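Local atomic coordinates of putatuve endo-xylanase (Clostridium stercorarium, PDB entry 1O8P), a protein that probably binds xylan and related plant cell-wall polysaccharides, as a family 6 carbohydrate-binding module belonging to a putative endo-xylanase. Residues Val77-Val91 with Ile104-Val118. Numbering follows the deposited sequence.
Sequences VTARVATQNATTIQV and IYVGSTGSFDTYRDV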
loop_
_atom_site.group_PDB
_atom_site.type_symbol
_atom_site.label_atom_id
_atom_site.label_comp_id
_atom_site.label_asym_id
_atom_site.label_seq_id
_atom_site.Cartn_x
_atom_site.Cartn_y
_atom_site.Cartn_z
ATOM N N VAL A 77 0.183 2.030 9.771
ATOM C CA VAL A 77 0.645 1.486 8.487
ATOM C C VAL A 77 1.887 2.249 8.080
ATOM O O VAL A 77 1.996 3.445 8.388
ATOM C CB VAL A 77 -0.401 1.572 7.360
ATOM C CG1 VAL A 77 -0.861 3.046 7.070
ATOM C CG2 VAL A 77 0.123 0.894 6.077
ATOM N N THR A 78 2.810 1.529 7.429
ATOM C CA THR A 78 4.041 2.058 6.877
ATOM C C THR A 78 4.191 1.603 5.434
ATOM O O THR A 78 4.054 0.425 5.152
ATOM C CB THR A 78 5.258 1.562 7.699
ATOM O OG1 THR A 78 5.150 2.061 9.035
ATOM C CG2 THR A 78 6.571 2.175 7.181
ATOM N N ALA A 79 4.486 2.522 4.516
ATOM C CA ALA A 79 4.786 2.138 3.121
ATOM C C ALA A 79 6.193 2.618 2.710
ATOM O O ALA A 79 6.645 3.681 3.165
ATOM C CB ALA A 79 3.680 2.679 2.161
ATOM N N ARG A 80 6.891 1.831 1.889
ATOM C CA ARG A 80 8.201 2.229 1.352
ATOM C C ARG A 80 7.893 2.748 -0.018
ATOM O O ARG A 80 7.416 1.982 -0.877
ATOM C CB ARG A 80 9.176 1.051 1.249
ATOM C CG ARG A 80 10.602 1.486 0.908
ATOM C CD ARG A 80 11.676 0.393 0.987
ATOM N NE ARG A 80 13.026 0.833 0.572
ATOM C CZ ARG A 80 13.620 0.580 -0.645
ATOM N NH1 ARG A 80 12.984 -0.060 -1.631
ATOM N NH2 ARG A 80 14.872 1.012 -0.891
ATOM N N VAL A 81 8.098 4.052 -0.206
ATOM C CA VAL A 81 7.539 4.755 -1.377
ATOM C C VAL A 81 8.570 5.723 -1.989
ATOM O O VAL A 81 9.482 6.186 -1.308
ATOM C CB VAL A 81 6.238 5.533 -1.020
ATOM C CG1 VAL A 81 5.071 4.578 -0.677
ATOM C CG2 VAL A 81 6.495 6.450 0.141
ATOM N N ALA A 82 8.454 5.989 -3.282
ATOM C CA ALA A 82 9.254 7.049 -3.927
ATOM C C ALA A 82 8.320 7.884 -4.752
ATOM O O ALA A 82 7.429 7.334 -5.416
ATOM C CB ALA A 82 10.307 6.444 -4.849
ATOM N N THR A 83 8.528 9.206 -4.747
ATOM C CA THR A 83 7.794 10.079 -5.653
ATOM C C THR A 83 8.507 11.407 -5.867
ATOM O O THR A 83 9.421 11.769 -5.111
ATOM C CB THR A 83 6.314 10.275 -5.184
ATOM O OG1 THR A 83 5.578 10.998 -6.184
ATOM C CG2 THR A 83 6.206 11.125 -3.901
ATOM N N GLN A 84 8.107 12.123 -6.907
ATOM C CA GLN A 84 8.612 13.475 -7.146
ATOM C C GLN A 84 7.662 14.604 -6.696
ATOM O O GLN A 84 8.059 15.746 -6.665
ATOM C CB GLN A 84 8.887 13.649 -8.628
ATOM C CG GLN A 84 10.138 12.986 -9.068
ATOM C CD GLN A 84 10.456 13.341 -10.486
ATOM O OE1 GLN A 84 10.127 14.448 -10.931
ATOM N NE2 GLN A 84 11.108 12.452 -11.194
ATOM N N ASN A 85 6.408 14.286 -6.394
ATOM C CA ASN A 85 5.425 15.276 -5.948
ATOM C C ASN A 85 4.546 14.697 -4.831
ATOM O O ASN A 85 4.238 13.506 -4.847
ATOM C CB ASN A 85 4.544 15.734 -7.105
ATOM C CG ASN A 85 5.346 16.449 -8.206
ATOM O OD1 ASN A 85 5.848 15.813 -9.132
ATOM N ND2 ASN A 85 5.477 17.773 -8.095
ATOM N N ALA A 86 4.139 15.577 -3.897
ATOM C CA ALA A 86 3.298 15.222 -2.761
ATOM C C ALA A 86 2.007 14.546 -3.202
ATOM O O ALA A 86 1.310 15.015 -4.105
ATOM C CB ALA A 86 2.986 16.447 -1.902
ATOM N N THR A 87 1.676 13.454 -2.529
ATOM C CA THR A 87 0.525 12.670 -2.910
ATOM C C THR A 87 0.060 11.870 -1.707
ATOM O O THR A 87 0.661 11.949 -0.623
ATOM C CB THR A 87 0.860 11.824 -4.178
ATOM O OG1 THR A 87 -0.328 11.189 -4.631
ATOM C CG2 THR A 87 1.804 10.680 -3.871
ATOM N N THR A 88 -1.042 11.147 -1.855
ATOM C CA THR A 88 -1.608 10.410 -0.736
ATOM C C THR A 88 -1.931 9.007 -1.219
ATOM O O THR A 88 -2.235 8.773 -2.428
ATOM C CB THR A 88 -2.914 11.054 -0.232
ATOM O OG1 THR A 88 -3.874 11.073 -1.312
ATOM C CG2 THR A 88 -2.758 12.515 0.194
ATOM N N ILE A 89 -1.896 8.085 -0.266
ATOM C CA ILE A 89 -2.381 6.730 -0.474
ATOM C C ILE A 89 -3.443 6.490 0.573
ATOM O O ILE A 89 -3.181 6.546 1.758
ATOM C CB ILE A 89 -1.216 5.709 -0.318
ATOM C CG1 ILE A 89 -0.008 6.118 -1.176
ATOM C CG2 ILE A 89 -1.717 4.243 -0.541
ATOM C CD1 ILE A 89 1.299 5.349 -0.933
ATOM N N GLN A 90 -4.663 6.243 0.133
ATOM C CA GLN A 90 -5.711 5.858 1.032
ATOM C C GLN A 90 -5.625 4.366 1.276
ATOM O O GLN A 90 -5.315 3.595 0.366
ATOM C CB GLN A 90 -7.065 6.211 0.428
ATOM C CG GLN A 90 -7.362 7.711 0.535
ATOM C CD GLN A 90 -8.736 8.065 0.005
ATOM O OE1 GLN A 90 -9.331 7.294 -0.738
ATOM N NE2 GLN A 90 -9.248 9.219 0.400
ATOM N N VAL A 91 -5.915 3.980 2.514
ATOM C CA VAL A 91 -5.955 2.589 2.942
ATOM C C VAL A 91 -7.406 2.277 3.323
ATOM O O VAL A 91 -7.932 2.846 4.275
ATOM C CB VAL A 91 -4.950 2.288 4.115
ATOM C CG1 VAL A 91 -4.942 0.787 4.405
ATOM C CG2 VAL A 91 -3.529 2.771 3.765
ATOM N N ILE A 104 -2.047 7.810 4.042
ATOM C CA ILE A 104 -0.608 8.085 4.063
ATOM C C ILE A 104 -0.338 9.332 3.205
ATOM O O ILE A 104 -0.645 9.334 2.037
ATOM C CB ILE A 104 0.210 6.864 3.492
ATOM C CG1 ILE A 104 -0.251 5.537 4.125
ATOM C CG2 ILE A 104 1.695 7.091 3.726
ATOM C CD1 ILE A 104 0.582 4.316 3.675
ATOM N N TYR A 105 0.281 10.355 3.795
ATOM C CA TYR A 105 0.595 11.606 3.107
ATOM C C TYR A 105 2.030 11.498 2.678
ATOM O O TYR A 105 2.931 11.565 3.486
ATOM C CB TYR A 105 0.371 12.829 4.042
ATOM C CG TYR A 105 -1.106 13.033 4.271
ATOM C CD1 TYR A 105 -1.888 13.735 3.343
ATOM C CD2 TYR A 105 -1.736 12.464 5.369
ATOM C CE1 TYR A 105 -3.265 13.854 3.507
ATOM C CE2 TYR A 105 -3.101 12.583 5.547
ATOM C CZ TYR A 105 -3.856 13.269 4.611
ATOM O OH TYR A 105 -5.199 13.377 4.794
ATOM N N VAL A 106 2.240 11.287 1.392
ATOM C CA VAL A 106 3.581 11.065 0.901
ATOM C C VAL A 106 4.122 12.386 0.322
ATOM O O VAL A 106 3.572 12.906 -0.663
ATOM C CB VAL A 106 3.626 9.947 -0.152
ATOM C CG1 VAL A 106 5.084 9.646 -0.488
ATOM C CG2 VAL A 106 2.879 8.694 0.332
ATOM N N GLY A 107 5.162 12.936 0.959
ATOM C CA GLY A 107 5.900 14.044 0.383
ATOM C C GLY A 107 6.924 13.593 -0.652
ATOM O O GLY A 107 7.355 12.428 -0.665
ATOM N N SER A 108 7.342 14.518 -1.509
ATOM C CA SER A 108 8.360 14.209 -2.493
ATOM C C SER A 108 9.636 13.665 -1.805
ATOM O O SER A 108 10.064 14.197 -0.768
ATOM C CB SER A 108 8.682 15.454 -3.333
ATOM O OG SER A 108 9.891 15.249 -4.017
ATOM N N THR A 109 10.174 12.569 -2.359
ATOM C CA THR A 109 11.434 11.981 -1.951
ATOM C C THR A 109 12.592 12.437 -2.877
ATOM O O THR A 109 13.756 12.057 -2.670
ATOM C CB THR A 109 11.356 10.413 -1.914
ATOM O OG1 THR A 109 11.071 9.893 -3.230
ATOM C CG2 THR A 109 10.189 9.946 -1.084
ATOM N N GLY A 110 12.264 13.244 -3.883
ATOM C CA GLY A 110 13.254 13.774 -4.799
ATOM C C GLY A 110 13.437 12.972 -6.082
ATOM O O GLY A 110 13.995 13.479 -7.057
ATOM N N SER A 111 12.985 11.715 -6.082
ATOM C CA SER A 111 13.083 10.871 -7.274
ATOM C C SER A 111 12.238 9.592 -7.169
ATOM O O SER A 111 12.026 9.062 -6.077
ATOM C CB SER A 111 14.549 10.588 -7.579
ATOM O OG SER A 111 14.829 9.230 -7.686
ATOM N N PHE A 112 11.740 9.098 -8.302
ATOM C CA PHE A 112 11.041 7.821 -8.298
ATOM C C PHE A 112 11.895 6.608 -7.936
ATOM O O PHE A 112 11.376 5.498 -7.912
ATOM C CB PHE A 112 10.295 7.589 -9.610
ATOM C CG PHE A 112 9.052 8.405 -9.727
ATOM C CD1 PHE A 112 7.927 8.081 -8.983
ATOM C CD2 PHE A 112 9.016 9.515 -10.577
ATOM C CE1 PHE A 112 6.771 8.843 -9.087
ATOM C CE2 PHE A 112 7.847 10.313 -10.677
ATOM C CZ PHE A 112 6.734 9.968 -9.939
ATOM N N ASP A 113 13.179 6.814 -7.667
ATOM C CA ASP A 113 14.045 5.719 -7.210
ATOM C C ASP A 113 14.793 6.087 -5.908
ATOM O O ASP A 113 15.830 5.526 -5.581
ATOM C CB ASP A 113 14.991 5.208 -8.311
ATOM C CG ASP A 113 15.627 3.838 -7.957
ATOM O OD1 ASP A 113 14.961 2.997 -7.286
ATOM O OD2 ASP A 113 16.791 3.511 -8.304
ATOM N N THR A 114 14.229 7.026 -5.170
ATOM C CA THR A 114 14.661 7.284 -3.804
ATOM C C THR A 114 13.498 6.919 -2.913
ATOM O O THR A 114 12.519 7.657 -2.862
ATOM C CB THR A 114 15.021 8.810 -3.668
ATOM O OG1 THR A 114 15.946 9.159 -4.709
ATOM C CG2 THR A 114 15.746 9.110 -2.335
ATOM N N TYR A 115 13.593 5.772 -2.247
ATOM C CA TYR A 115 12.523 5.265 -1.383
ATOM C C TYR A 115 12.703 5.687 0.054
ATOM O O TYR A 115 13.822 5.722 0.579
ATOM C CB TYR A 115 12.388 3.736 -1.490
ATOM C CG TYR A 115 11.833 3.317 -2.842
ATOM C CD1 TYR A 115 12.661 3.258 -3.964
ATOM C CD2 TYR A 115 10.465 3.058 -3.020
ATOM C CE1 TYR A 115 12.151 2.918 -5.210
ATOM C CE2 TYR A 115 9.953 2.704 -4.275
ATOM C CZ TYR A 115 10.796 2.636 -5.350
ATOM O OH TYR A 115 10.317 2.270 -6.594
ATOM N N ARG A 116 11.579 6.015 0.674
ATOM C CA ARG A 116 11.516 6.367 2.078
ATOM C C ARG A 116 10.330 5.630 2.703
ATOM O O ARG A 116 9.340 5.323 2.013
ATOM C CB ARG A 116 11.336 7.888 2.251
ATOM C CG ARG A 116 12.584 8.724 1.913
ATOM C CD ARG A 116 13.926 8.137 2.398
ATOM N NE ARG A 116 15.047 8.988 2.007
ATOM C CZ ARG A 116 16.133 8.584 1.345
ATOM N NH1 ARG A 116 16.287 7.306 0.988
ATOM N NH2 ARG A 116 17.079 9.471 1.044
ATOM N N ASP A 117 10.442 5.353 4.002
ATOM C CA ASP A 117 9.348 4.728 4.765
ATOM C C ASP A 117 8.452 5.824 5.291
ATOM O O ASP A 117 8.930 6.726 5.989
ATOM C CB ASP A 117 9.886 3.927 5.925
ATOM C CG ASP A 117 10.565 2.685 5.485
ATOM O OD1 ASP A 117 10.657 2.428 4.264
ATOM O OD2 ASP A 117 11.038 1.884 6.301
ATOM N N VAL A 118 7.170 5.777 4.919
ATOM C CA VAL A 118 6.216 6.787 5.344
ATOM C C VAL A 118 5.057 6.114 6.096
ATOM O O VAL A 118 4.455 5.161 5.591
ATOM C CB VAL A 118 5.713 7.679 4.139
ATOM C CG1 VAL A 118 4.773 8.802 4.635
ATOM C CG2 VAL A 118 6.908 8.315 3.371
HETATM O O HOH W 1 12.268 10.255 -10.703
#
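Ile104 pairs with Ile89 through two backbone hydrogen bonds, and its side chain turns into the core, where CD1 lies 3.8 Å from Ala79 CB and also meets Val77 CG1. On the other side of that strand the ring of Tyr105 takes Thr88 CG2 obliquely at CD1, 3.5 Å away. Val106 bonds back to Thr87 in both directions and splits its methyls: with CG1 anti to the backbone N (chi1 -173°), CG1 touches Val81 CG2 at 3.5 Å, while CG2 reaches Ile89 CD1. The contacts of Ile104 with Val77 and Ala79, and of Val106 with Val81, bridge the interior of the beta-sandwich of this family 6 module: strand 104-106 runs antiparallel to 87-91 in one sheet, strand 116-118 antiparallel to 77-82 in the other, and both segments change sheets here. At the crossing, Thr109 grips Thr83 twice, its N giving to Thr83 O and its OG1 receiving from Thr83 N at 3.0 Å; OG1 in turn donates a hydrogen bond to Thr114 O, which fixes the hydroxyl's rotation. Phe112 lays one ring face over the Thr83-Gln84 peptide, and a water accepts from Phe112 N. Tyr115 centres its ring over Ala82 CB, a CH-pi contact 3.7 Å from methyl to centroid and 6° off the normal. Its own CB sits over the guanidinium of Arg80, 3.5 Å from CZ; that arginine stretches out from CG to NE and forms a salt bridge with Asp142, a calcium ligand, so it belongs to the metal site's second shell. Arg116 and Val81 exchange backbone bonds. Asp117 OD1 rests 3.5 Å from Arg80 CG, its side chain crossing the arginine at a slant, with no salt bridge between the two. Val118 pairs with Ala79 through two backbone bonds, the ladder running on to Val77 and Ala120, and its CG2 packs inward on Val81 CG2.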